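Local coordinates for SGNH hydrolase-type esterase domain-containing protein (PDB 4S1P) that is a putative hydrolase of the SGNH (GDSL-like) family that probably cleaves ester bonds, its natural substrate being unknown, at residues L9-T14 with V68-S73; Q100-G105 with L144-A149; W107-G112 with D164-S169. One frame throughout, in Å; residues are numbered along the deposited sequence.

Interaction 1 (L9-T14 with V68-S73); sequences LGNSLT and VMQEMS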
ATOM      1  N   LEU A   9       0.210   3.218   6.291  1.00 10.48           N
ATOM      2  CA  LEU A   9       1.486   3.786   5.957  1.00 11.27           C
ATOM      3  C   LEU A   9       1.599   3.827   4.436  1.00 12.11           C
ATOM      4  O   LEU A   9       1.437   2.791   3.773  1.00 12.58           O
ATOM      5  CB  LEU A   9       2.610   2.891   6.523  1.00 11.08           C
ATOM      6  CG  LEU A   9       2.427   2.358   7.952  1.00 11.66           C
ATOM      7  CD1 LEU A   9       3.615   1.452   8.329  1.00 12.91           C
ATOM      8  CD2 LEU A   9       2.220   3.497   8.935  1.00 12.95           C
ATOM      9  N   GLY A  10       1.867   4.992   3.860  1.00 11.41           N
ATOM     10  CA  GLY A  10       1.891   5.085   2.395  1.00 12.09           C
ATOM     11  C   GLY A  10       2.207   6.453   1.852  1.00 12.74           C
ATOM     12  O   GLY A  10       2.835   7.277   2.532  1.00 12.75           O
ATOM     13  N   ASN A  11       1.756   6.683   0.631  1.00 12.28           N
ATOM     14  CA  ASN A  11       1.966   7.956  -0.036  1.00 14.14           C
ATOM     15  C   ASN A  11       0.706   8.333  -0.789  1.00 14.07           C
ATOM     16  O   ASN A  11      -0.392   7.984  -0.325  1.00 13.63           O
ATOM     17  CB  ASN A  11       3.264   7.939  -0.821  1.00 14.27           C
ATOM     18  CG  ASN A  11       3.250   6.998  -1.989  1.00 14.25           C
ATOM     19  OD1 ASN A  11       2.210   6.574  -2.506  1.00 12.94           O
ATOM     20  ND2 ASN A  11       4.446   6.677  -2.447  1.00 15.33           N
ATOM     21  N   SER A  12       0.787   9.110  -1.877  1.00 13.57           N
ATOM     22  CA  SER A  12      -0.451   9.537  -2.521  1.00 15.46           C
ATOM     23  C   SER A  12      -1.296   8.379  -3.069  1.00 15.46           C
ATOM     24  O   SER A  12      -2.500   8.547  -3.247  1.00 17.20           O
ATOM     25  CB  SER A  12      -0.185  10.596  -3.602  1.00 20.39           C
ATOM     26  OG  SER A  12       0.278   9.979  -4.753  1.00 26.79           O
ATOM     27  N   LEU A  13      -0.728   7.178  -3.291  1.00 13.51           N
ATOM     28  CA  LEU A  13      -1.606   6.069  -3.710  1.00 14.07           C
ATOM     29  C   LEU A  13      -2.582   5.672  -2.604  1.00 13.58           C
ATOM     30  O   LEU A  13      -3.668   5.108  -2.869  1.00 15.18           O
ATOM     31  CB  LEU A  13      -0.810   4.865  -4.210  1.00 14.65           C
ATOM     32  CG  LEU A  13      -0.303   4.930  -5.660  1.00 17.75           C
ATOM     33  CD1 LEU A  13       0.702   6.032  -5.884  1.00 20.05           C
ATOM     34  CD2 LEU A  13       0.221   3.575  -6.071  1.00 17.03           C
ATOM     35  N   THR A  14      -2.210   5.974  -1.366  1.00 12.77           N
ATOM     36  CA  THR A  14      -3.106   5.786  -0.232  1.00 12.83           C
ATOM     37  C   THR A  14      -4.017   6.992  -0.026  1.00 13.55           C
ATOM     38  O   THR A  14      -5.207   6.812   0.174  1.00 15.39           O
ATOM     39  CB  THR A  14      -2.285   5.526   1.050  1.00 12.31           C
ATOM     40  OG1 THR A  14      -1.695   4.230   0.954  1.00 12.76           O
ATOM     41  CG2 THR A  14      -3.176   5.538   2.304  1.00 13.59           C
ATOM     42  N   VAL A  68      -1.649  -1.173   7.618  1.00 10.94           N
ATOM     43  CA  VAL A  68      -1.633  -1.318   6.144  1.00 11.21           C
ATOM     44  C   VAL A  68      -0.350  -0.681   5.613  1.00 10.62           C
ATOM     45  O   VAL A  68      -0.024   0.445   5.983  1.00 11.98           O
ATOM     46  CB  VAL A  68      -2.843  -0.641   5.508  1.00 11.44           C
ATOM     47  CG1 VAL A  68      -2.826  -0.772   3.997  1.00 12.59           C
ATOM     48  CG2 VAL A  68      -4.121  -1.223   6.075  1.00 13.03           C
HETATM   49  N   MSE A  69       0.354  -1.404   4.733  1.00 10.78           N
HETATM   50  CA  MSE A  69       1.631  -0.973   4.250  1.00 11.01           C
HETATM   51  C   MSE A  69       1.602  -0.813   2.748  1.00 10.29           C
HETATM   52  O   MSE A  69       1.331  -1.785   2.028  1.00 11.17           O
HETATM   53  CB  MSE A  69       2.723  -1.997   4.598  1.00 11.70           C
HETATM   54  CG  MSE A  69       2.793  -2.259   6.103  1.00 12.63           C
HETATM   55 SE   MSE A  69       3.809  -3.865   6.561  0.65 14.25          SE
HETATM   56  CE  MSE A  69       2.573  -5.131   5.684  1.00 14.95           C
ATOM     57  N   GLN A  70       1.875   0.409   2.264  1.00 10.87           N
ATOM     58  CA  GLN A  70       1.905   0.695   0.828  1.00 11.57           C
ATOM     59  C   GLN A  70       3.246   1.307   0.439  1.00 12.06           C
ATOM     60  O   GLN A  70       3.608   2.357   0.939  1.00 13.09           O
ATOM     61  CB  GLN A  70       0.761   1.664   0.464  1.00 11.75           C
ATOM     62  CG  GLN A  70       0.713   2.053  -1.013  1.00 12.89           C
ATOM     63  CD  GLN A  70       1.040   3.507  -1.246  1.00 12.54           C
ATOM     64  OE1 GLN A  70       0.455   4.399  -0.633  1.00 12.07           O
ATOM     65  NE2 GLN A  70       1.983   3.762  -2.135  1.00 12.20           N
ATOM     66  N   GLU A  71       3.943   0.630  -0.485  1.00 12.23           N
ATOM     67  CA  GLU A  71       5.230   1.067  -0.953  1.00 12.38           C
ATOM     68  C   GLU A  71       5.098   2.038  -2.123  1.00 13.34           C
ATOM     69  O   GLU A  71       4.121   2.024  -2.872  1.00 12.96           O
ATOM     70  CB  GLU A  71       6.042  -0.148  -1.413  1.00 12.91           C
ATOM     71  CG  GLU A  71       7.468   0.111  -1.931  1.00 13.02           C
ATOM     72  CD  GLU A  71       8.374   0.730  -0.867  1.00 15.56           C
ATOM     73  OE1 GLU A  71       8.158   1.911  -0.488  1.00 15.01           O
ATOM     74  OE2 GLU A  71       9.312   0.028  -0.395  1.00 18.88           O
HETATM   75  N   MSE A  72       6.115   2.882  -2.262  1.00 13.18           N
HETATM   76  CA  MSE A  72       6.296   3.719  -3.451  1.00 13.72           C
HETATM   77  C   MSE A  72       5.989   2.865  -4.669  1.00 14.05           C
HETATM   78  O   MSE A  72       6.412   1.722  -4.763  1.00 13.87           O
HETATM   79  CB  MSE A  72       7.719   4.294  -3.409  1.00 16.99           C
HETATM   80  CG  MSE A  72       7.936   5.431  -4.413  1.00 19.16           C
HETATM   81 SE   MSE A  72       8.511   4.673  -6.134  0.65 20.83          SE
HETATM   82  CE  MSE A  72      10.240   3.907  -5.586  1.00 27.98           C
ATOM     83  N   SER A  73       5.282   3.460  -5.622  1.00 13.66           N
ATOM     84  CA  SER A  73       4.531   2.720  -6.631  1.00 15.98           C
ATOM     85  C   SER A  73       5.314   1.810  -7.558  1.00 14.83           C
ATOM     86  O   SER A  73       4.738   0.866  -8.074  1.00 16.49           O
ATOM     87  CB  SER A  73       3.675   3.680  -7.484  1.00 16.31           C
ATOM     88  OG  SER A  73       4.491   4.593  -8.155  1.00 18.80           O
TER

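Interaction 2 (Q100-G105 with L144-A149); sequences QPVIYG and LLADVA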
ATOM      1  N   GLN A 100      -2.561  -6.945  12.968  1.00 14.23           N
ATOM      2  CA  GLN A 100      -2.380  -7.743  11.773  1.00 15.54           C
ATOM      3  C   GLN A 100      -1.839  -6.876  10.610  1.00 15.20           C
ATOM      4  O   GLN A 100      -2.490  -5.917  10.219  1.00 13.87           O
ATOM      5  CB  GLN A 100      -3.704  -8.372  11.349  1.00 15.87           C
ATOM      6  CG  GLN A 100      -3.627  -9.098  10.026  1.00 18.87           C
ATOM      7  CD  GLN A 100      -2.721 -10.313  10.012  1.00 21.39           C
ATOM      8  OE1 GLN A 100      -2.906 -11.244  10.807  1.00 25.11           O
ATOM      9  NE2 GLN A 100      -1.758 -10.341   9.082  1.00 19.46           N
ATOM     10  N   PRO A 101      -0.655  -7.198  10.084  1.00 13.50           N
ATOM     11  CA  PRO A 101      -0.155  -6.443   8.934  1.00 12.73           C
ATOM     12  C   PRO A 101      -0.922  -6.788   7.660  1.00 12.89           C
ATOM     13  O   PRO A 101      -1.345  -7.927   7.454  1.00 13.24           O
ATOM     14  CB  PRO A 101       1.316  -6.847   8.849  1.00 13.55           C
ATOM     15  CG  PRO A 101       1.424  -8.138   9.580  1.00 15.08           C
ATOM     16  CD  PRO A 101       0.332  -8.158  10.614  1.00 13.83           C
ATOM     17  N   VAL A 102      -1.083  -5.767   6.813  1.00 12.31           N
ATOM     18  CA  VAL A 102      -1.807  -5.875   5.548  1.00 12.48           C
ATOM     19  C   VAL A 102      -0.972  -5.204   4.470  1.00 12.48           C
ATOM     20  O   VAL A 102      -0.573  -4.058   4.651  1.00 12.07           O
ATOM     21  CB  VAL A 102      -3.196  -5.189   5.635  1.00 13.05           C
ATOM     22  CG1 VAL A 102      -3.922  -5.205   4.307  1.00 15.27           C
ATOM     23  CG2 VAL A 102      -4.050  -5.852   6.711  1.00 13.92           C
ATOM     24  N   ILE A 103      -0.727  -5.904   3.366  1.00 12.02           N
ATOM     25  CA  ILE A 103      -0.058  -5.304   2.247  1.00 11.50           C
ATOM     26  C   ILE A 103      -1.111  -4.677   1.328  1.00 12.07           C
ATOM     27  O   ILE A 103      -2.025  -5.367   0.868  1.00 12.17           O
ATOM     28  CB  ILE A 103       0.761  -6.342   1.458  1.00 11.91           C
ATOM     29  CG1 ILE A 103       1.950  -6.821   2.302  1.00 12.61           C
ATOM     30  CG2 ILE A 103       1.200  -5.793   0.101  1.00 13.52           C
ATOM     31  CD1 ILE A 103       2.514  -8.125   1.813  1.00 16.98           C
ATOM     32  N   TYR A 104      -0.971  -3.381   1.046  1.00 11.86           N
ATOM     33  CA  TYR A 104      -1.794  -2.706   0.026  1.00 12.62           C
ATOM     34  C   TYR A 104      -1.037  -2.985  -1.283  1.00 12.79           C
ATOM     35  O   TYR A 104      -0.056  -2.301  -1.619  1.00 13.05           O
ATOM     36  CB  TYR A 104      -1.925  -1.244   0.381  1.00 12.49           C
ATOM     37  CG  TYR A 104      -2.603  -0.309  -0.635  1.00 12.55           C
ATOM     38  CD1 TYR A 104      -3.139  -0.744  -1.851  1.00 13.43           C
ATOM     39  CD2 TYR A 104      -2.700   1.025  -0.343  1.00 13.08           C
ATOM     40  CE1 TYR A 104      -3.685   0.173  -2.769  1.00 12.28           C
ATOM     41  CE2 TYR A 104      -3.227   1.937  -1.227  1.00 13.22           C
ATOM     42  CZ  TYR A 104      -3.738   1.515  -2.437  1.00 12.73           C
ATOM     43  OH  TYR A 104      -4.236   2.425  -3.335  1.00 14.40           O
ATOM     44  N   GLY A 105      -1.446  -4.050  -1.974  1.00 11.92           N
ATOM     45  CA  GLY A 105      -0.789  -4.425  -3.222  1.00 12.99           C
ATOM     46  C   GLY A 105      -1.278  -3.449  -4.288  1.00 15.47           C
ATOM     47  O   GLY A 105      -2.470  -3.311  -4.514  1.00 21.22           O
ATOM     48  N   LEU A 144      -1.663 -10.076   5.366  1.00 15.52           N
ATOM     49  CA  LEU A 144      -2.743 -10.274   4.457  1.00 13.80           C
ATOM     50  C   LEU A 144      -2.478  -9.422   3.211  1.00 13.91           C
ATOM     51  O   LEU A 144      -2.006  -8.323   3.312  1.00 17.64           O
ATOM     52  CB  LEU A 144      -4.049  -9.792   5.083  1.00 15.28           C
ATOM     53  CG  LEU A 144      -4.434 -10.439   6.392  1.00 20.38           C
ATOM     54  CD1 LEU A 144      -5.741  -9.824   6.883  1.00 21.97           C
ATOM     55  CD2 LEU A 144      -4.544 -11.952   6.172  1.00 26.02           C
ATOM     56  N   LEU A 145      -2.780  -9.934   2.040  1.00 14.21           N
ATOM     57  CA  LEU A 145      -2.578  -9.189   0.797  1.00 12.98           C
ATOM     58  C   LEU A 145      -3.893  -8.653   0.292  1.00 14.67           C
ATOM     59  O   LEU A 145      -4.799  -9.433  -0.026  1.00 16.20           O
ATOM     60  CB  LEU A 145      -1.943 -10.056  -0.288  1.00 14.72           C
ATOM     61  CG  LEU A 145      -1.736  -9.352  -1.626  1.00 15.68           C
ATOM     62  CD1 LEU A 145      -0.825  -8.139  -1.521  1.00 15.73           C
ATOM     63  CD2 LEU A 145      -1.168 -10.316  -2.657  1.00 15.90           C
ATOM     64  N   ALA A 146      -3.974  -7.331   0.186  1.00 12.46           N
ATOM     65  CA  ALA A 146      -5.067  -6.674  -0.533  1.00 14.04           C
ATOM     66  C   ALA A 146      -4.573  -6.463  -1.965  1.00 13.46           C
ATOM     67  O   ALA A 146      -3.792  -5.541  -2.202  1.00 13.01           O
ATOM     68  CB  ALA A 146      -5.415  -5.369   0.158  1.00 15.71           C
ATOM     69  N   ASP A 147      -4.962  -7.372  -2.875  1.00 13.71           N
ATOM     70  CA  ASP A 147      -4.425  -7.412  -4.217  1.00 13.71           C
ATOM     71  C   ASP A 147      -5.245  -6.499  -5.094  1.00 15.13           C
ATOM     72  O   ASP A 147      -6.215  -6.921  -5.700  1.00 17.54           O
ATOM     73  CB  ASP A 147      -4.435  -8.853  -4.706  1.00 14.65           C
ATOM     74  CG  ASP A 147      -3.805  -9.051  -6.076  1.00 17.85           C
ATOM     75  OD1 ASP A 147      -3.513  -8.047  -6.752  1.00 21.54           O
ATOM     76  OD2 ASP A 147      -3.611 -10.218  -6.496  1.00 18.72           O
ATOM     77  N   VAL A 148      -4.841  -5.237  -5.186  1.00 12.80           N
ATOM     78  CA  VAL A 148      -5.592  -4.304  -6.007  1.00 14.97           C
ATOM     79  C   VAL A 148      -5.218  -4.455  -7.491  1.00 15.24           C
ATOM     80  O   VAL A 148      -5.995  -4.098  -8.377  1.00 15.46           O
ATOM     81  CB  VAL A 148      -5.469  -2.857  -5.479  1.00 14.58           C
ATOM     82  CG1 VAL A 148      -6.396  -1.921  -6.257  1.00 15.08           C
ATOM     83  CG2 VAL A 148      -5.800  -2.795  -3.980  1.00 15.42           C
ATOM     84  N   ALA A 149      -4.038  -4.986  -7.789  1.00 13.78           N
ATOM     85  CA  ALA A 149      -3.658  -5.189  -9.176  1.00 13.99           C
ATOM     86  C   ALA A 149      -4.635  -6.089  -9.904  1.00 14.28           C
ATOM     87  O   ALA A 149      -4.899  -5.879 -11.091  1.00 14.68           O
ATOM     88  CB  ALA A 149      -2.263  -5.756  -9.280  1.00 14.46           C
TER

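Interaction 3 (W107-G112 with D164-S169); sequences WPYRAG and DGVHPS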
ATOM      1  N   TRP A 107      -0.609  -1.630  -8.384  1.00 13.47           N
ATOM      2  CA  TRP A 107      -0.773  -2.054  -9.760  1.00 13.36           C
ATOM      3  C   TRP A 107       0.463  -1.682 -10.587  1.00 15.10           C
ATOM      4  O   TRP A 107       1.154  -0.705 -10.283  1.00 14.86           O
ATOM      5  CB  TRP A 107      -2.040  -1.376 -10.344  1.00 14.10           C
ATOM      6  CG  TRP A 107      -2.091   0.054  -9.995  1.00 15.05           C
ATOM      7  CD1 TRP A 107      -1.476   1.075 -10.647  1.00 15.65           C
ATOM      8  CD2 TRP A 107      -2.745   0.633  -8.865  1.00 13.34           C
ATOM      9  NE1 TRP A 107      -1.689   2.255  -9.991  1.00 17.08           N
ATOM     10  CE2 TRP A 107      -2.462   2.008  -8.884  1.00 14.07           C
ATOM     11  CE3 TRP A 107      -3.509   0.113  -7.798  1.00 13.89           C
ATOM     12  CZ2 TRP A 107      -2.930   2.874  -7.907  1.00 16.72           C
ATOM     13  CZ3 TRP A 107      -3.958   0.980  -6.833  1.00 15.43           C
ATOM     14  CH2 TRP A 107      -3.668   2.335  -6.885  1.00 16.11           C
ATOM     15  N   PRO A 108       0.708  -2.423 -11.678  1.00 14.11           N
ATOM     16  CA  PRO A 108       1.683  -1.919 -12.652  1.00 13.30           C
ATOM     17  C   PRO A 108       1.142  -0.618 -13.244  1.00 14.42           C
ATOM     18  O   PRO A 108      -0.037  -0.389 -13.255  1.00 15.21           O
ATOM     19  CB  PRO A 108       1.714  -3.018 -13.737  1.00 15.29           C
ATOM     20  CG  PRO A 108       0.374  -3.649 -13.647  1.00 15.40           C
ATOM     21  CD  PRO A 108      -0.011  -3.604 -12.189  1.00 16.18           C
ATOM     22  N   TYR A 109       2.034   0.208 -13.739  1.00 14.35           N
ATOM     23  CA  TYR A 109       1.630   1.416 -14.420  1.00 14.11           C
ATOM     24  C   TYR A 109       0.925   1.070 -15.740  1.00 13.71           C
ATOM     25  O   TYR A 109       1.114   0.010 -16.310  1.00 15.30           O
ATOM     26  CB  TYR A 109       2.854   2.244 -14.723  1.00 14.55           C
ATOM     27  CG  TYR A 109       3.633   2.750 -13.571  1.00 14.05           C
ATOM     28  CD1 TYR A 109       3.132   2.702 -12.274  1.00 16.11           C
ATOM     29  CD2 TYR A 109       4.886   3.344 -13.779  1.00 16.17           C
ATOM     30  CE1 TYR A 109       3.875   3.207 -11.215  1.00 15.44           C
ATOM     31  CE2 TYR A 109       5.611   3.876 -12.722  1.00 17.08           C
ATOM     32  CZ  TYR A 109       5.100   3.805 -11.445  1.00 15.80           C
ATOM     33  OH  TYR A 109       5.850   4.365 -10.414  1.00 17.80           O
ATOM     34  N   ARG A 110       0.096   1.987 -16.209  1.00 14.55           N
ATOM     35  CA  ARG A 110      -0.619   1.763 -17.449  0.60 15.46           C
ATOM     36  C   ARG A 110       0.332   1.597 -18.631  1.00 14.60           C
ATOM     37  O   ARG A 110       1.285   2.345 -18.788  1.00 15.34           O
ATOM     38  CB  ARG A 110      -1.607   2.891 -17.689  0.60 16.95           C
ATOM     39  CG  ARG A 110      -2.382   2.677 -18.960  0.60 18.78           C
ATOM     40  CD  ARG A 110      -3.557   3.598 -19.083  0.60 23.15           C
ATOM     41  NE  ARG A 110      -4.396   3.244 -20.223  0.60 24.62           N
ATOM     42  CZ  ARG A 110      -5.579   3.799 -20.451  0.60 28.30           C
ATOM     43  NH1 ARG A 110      -6.015   4.750 -19.649  0.60 25.40           N
ATOM     44  NH2 ARG A 110      -6.309   3.427 -21.496  0.60 30.37           N
ATOM     45  N   ALA A 111       0.094   0.560 -19.441  1.00 15.66           N
ATOM     46  CA  ALA A 111       0.967   0.309 -20.576  1.00 15.85           C
ATOM     47  C   ALA A 111       1.041   1.555 -21.468  1.00 14.95           C
ATOM     48  O   ALA A 111       0.029   2.207 -21.772  1.00 17.01           O
ATOM     49  CB  ALA A 111       0.495  -0.880 -21.364  1.00 16.48           C
ATOM     50  N   GLY A 112       2.255   1.884 -21.854  1.00 16.32           N
ATOM     51  CA  GLY A 112       2.491   3.026 -22.712  1.00 19.35           C
ATOM     52  C   GLY A 112       2.655   4.368 -22.036  1.00 17.94           C
ATOM     53  O   GLY A 112       2.995   5.329 -22.709  1.00 23.38           O
ATOM     54  N   ASP A 164      -1.894  10.252 -15.634  1.00 20.24           N
ATOM     55  CA  ASP A 164      -0.489   9.883 -15.670  1.00 18.78           C
ATOM     56  C   ASP A 164      -0.218   8.363 -15.768  1.00 17.27           C
ATOM     57  O   ASP A 164       0.937   7.961 -15.947  1.00 19.84           O
ATOM     58  CB  ASP A 164       0.296  10.536 -14.505  1.00 19.28           C
ATOM     59  CG  ASP A 164       0.001   9.916 -13.118  1.00 19.70           C
ATOM     60  OD1 ASP A 164      -0.890   9.041 -12.972  1.00 18.04           O
ATOM     61  OD2 ASP A 164       0.681  10.370 -12.171  1.00 24.40           O
ATOM     62  N   GLY A 165      -1.250   7.537 -15.661  1.00 17.38           N
ATOM     63  CA  GLY A 165      -1.073   6.068 -15.722  1.00 16.91           C
ATOM     64  C   GLY A 165      -0.417   5.454 -14.486  1.00 16.22           C
ATOM     65  O   GLY A 165      -0.026   4.275 -14.514  1.00 15.95           O
ATOM     66  N   VAL A 166      -0.295   6.245 -13.421  1.00 14.97           N
ATOM     67  CA  VAL A 166       0.350   5.806 -12.165  1.00 15.16           C
ATOM     68  C   VAL A 166      -0.594   5.931 -10.990  1.00 15.25           C
ATOM     69  O   VAL A 166      -0.861   4.976 -10.272  1.00 15.76           O
ATOM     70  CB  VAL A 166       1.619   6.623 -11.862  1.00 16.78           C
ATOM     71  CG1 VAL A 166       2.175   6.281 -10.475  1.00 18.47           C
ATOM     72  CG2 VAL A 166       2.682   6.358 -12.917  1.00 18.16           C
ATOM     73  N   HIS A 167      -1.118   7.121 -10.797  1.00 14.91           N
ATOM     74  CA  HIS A 167      -2.019   7.378  -9.691  1.00 15.00           C
ATOM     75  C   HIS A 167      -3.408   6.858 -10.040  1.00 15.97           C
ATOM     76  O   HIS A 167      -3.767   6.747 -11.215  1.00 16.99           O
ATOM     77  CB  HIS A 167      -2.040   8.885  -9.433  1.00 16.96           C
ATOM     78  CG  HIS A 167      -0.748   9.394  -8.869  1.00 21.68           C
ATOM     79  ND1 HIS A 167       0.307   9.803  -9.654  1.00 23.85           N
ATOM     80  CD2 HIS A 167      -0.302   9.450  -7.595  1.00 32.70           C
ATOM     81  CE1 HIS A 167       1.330  10.136  -8.891  1.00 31.16           C
ATOM     82  NE2 HIS A 167       0.986   9.928  -7.631  1.00 33.95           N
ATOM     83  N   PRO A 168      -4.200   6.534  -9.015  1.00 15.67           N
ATOM     84  CA  PRO A 168      -5.558   6.053  -9.251  1.00 15.53           C
ATOM     85  C   PRO A 168      -6.501   7.232  -9.547  1.00 15.82           C
ATOM     86  O   PRO A 168      -6.340   8.326  -9.014  1.00 17.70           O
ATOM     87  CB  PRO A 168      -5.925   5.409  -7.921  1.00 16.30           C
ATOM     88  CG  PRO A 168      -5.160   6.220  -6.891  1.00 17.25           C
ATOM     89  CD  PRO A 168      -3.859   6.616  -7.577  1.00 16.91           C
ATOM     90  N   SER A 169      -7.474   6.975 -10.414  1.00 15.53           N
ATOM     91  CA  SER A 169      -8.621   7.866 -10.552  1.00 15.51           C
ATOM     92  C   SER A 169      -9.496   7.722  -9.311  1.00 15.82           C
ATOM     93  O   SER A 169      -9.315   6.825  -8.511  1.00 15.68           O
ATOM     94  CB  SER A 169      -9.432   7.446 -11.772  1.00 16.94           C
ATOM     95  OG  SER A 169     -10.091   6.249 -11.523  1.00 18.46           O
TER

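Interaction 1 (L9-T14 with V68-S73)
Gln70 reaches across to Asn11 and Thr14 where two parallel strands of the SGNH hydrolase's central sheet run out at the edge of the probable active site. The strands part with two backbone bonds, Leu9 N to Val68 O (2.8 Å) and Gln70 N to Leu9 O (2.9 Å), after which side chains take over. With CG anti to the backbone N (chi1 179°) and a bend at chi2, the Gln70 amide is carried into the turn between strand 4-10 and helix 12-15. Its OE1 accepts twice: from Asn11 N at 2.9 Å, a nearly straight bond that comes from above the carbonyl plane, and from Thr14 OG1 at 2.7 Å, in that plane and on a lone pair. NE2 is spent as fully, one N-H going to Glu71 O and the other to Asn11 OD1 at 2.8 Å; the two amide planes stand 60° apart. Replacing this glutamine with leucine would probably leave Asn11 N and Thr14 OG1 without their shared acceptor and Asn11 OD1 with Leu13 N alone of its two donors here. Asn11 is the N-cap of the helix that begins with Ser12, the probable nucleophile, and its ND2 is engaged by Ala39 O and by the bound unknown ligand. Leu13 adds apolar cover, laying CB against the Gln70 amide and CD2 on Ser73 CB (3.7 Å), while Ser73 OG bonds to Tyr109. Asn11 OD1 completes the network by accepting from Leu13 N at 3.1 Å as well as from Gln70 NE2.

Interaction 2 (Q100-G105 with L144-A149)
Ile103 sits at the heart of a run of five backbone hydrogen bonds: its N donates to Leu144 O at 2.7 Å and its O accepts from Ala146 N at 2.8 Å. Leu144 N to Pro101 O comes before these, Gly105 N to Ala146 O follows, and Val148 N to Gly105 O (3.1 Å) carries the pairing one residue past the end of strand 144-147. Pro101 O accepts a second time, in its carbonyl plane, from Gln100 NE2 at 2.9 Å; the bend at chi2 (65°) folds the glutamine back over its own strand, where CG and CD lie across Leu144 CG at about a right angle.

On the face of Ile103 and Leu145 the packing is tight, Ile103 CG2 meeting Leu145 CD1 at 3.5 Å, and helix 123-141 covers them with Phe134. Gly105 CA lies near the same leucine methyl, CD1, at 4.1 Å. The other face carries Val102, Tyr104, Leu144 and Ala146, with helix 170-184 laid over it. Beyond the paired strands, Val148 CG2 approaches Tyr104 CE1 at 3.8 Å, while the phenol's OH bonds to Leu13 O.

The strands run 23° apart, and the chain returns from one to the other through helices 114-119 and 123-141, the latter packed on the sheet: a beta-alpha-beta crossover that closes one edge of the parallel sheet in this three-layer alpha/beta/alpha SGNH fold.

Interaction 3 (W107-G112 with D164-S169)
Val166 lies between two aromatic side chains, Tyr109 and Trp107, each using it differently, in the loop that carries His167 and Asp164, the probable histidine and acid of an SGNH-type triad. Against Tyr109 the contact is a CH-pi interaction: CG2 of the valine stands over the middle of the ring, 3.5 Å from its centroid and only 2° off the normal. The two side chains run alongside each other, pointing the same way, with Val166 CG1 reaching Tyr109 CE1 at 3.6 Å. That pose follows from the valine's first torsion, which sets CG1 anti to the backbone N (chi1 173°) and leaves CG2 over the ring.

Trp107 works by its edge. NE1 donates to Val166 O at 2.9 Å, the acceptor almost exactly in the indole plane, and further along the same side CZ2 rests on Pro168 CD at 3.9 Å, proline and indole crossing at about a right angle. Phe152 stacks on the indole and Tyr161 meets it with the planes about perpendicular. Arg110 N gives a third tie, to Gly165 O at 2.9 Å in the carbonyl plane, while its guanidinium leads off to a salt bridge with Asp158.

Within the loop the chain wraps round Asp164, whose OD1 accepts from Val166 N and His167 N in an Asx motif. The other carboxylate oxygen, OD2, offers its syn lone pair to His167 ND1 at 2.6 Å, with that oxygen lying close to the imidazole plane.

Interactions 1 and 2 belong to one parallel sheet, where strands 66-69 and 100-105 are neighbours; their centres lie 11 Å apart, and Met69 N probably bonds to Val102 O between them. Interaction 3 joins loops about 15 Å from the centre of interaction 1 and 18 Å from that of interaction 2. Along the chain interaction 1 closes first, then 2 and 3 interleave, since segment 107-112 follows strand 100-105 and segment 164-169 comes after 144-149. Val148 and Ala149 pack on Trp107, as does Leu13. Ser12, just past strand 4-10 at the start of helix 12-15, lies near the loop of His167 and Asp164, consistent with one catalytic site built from distant segments.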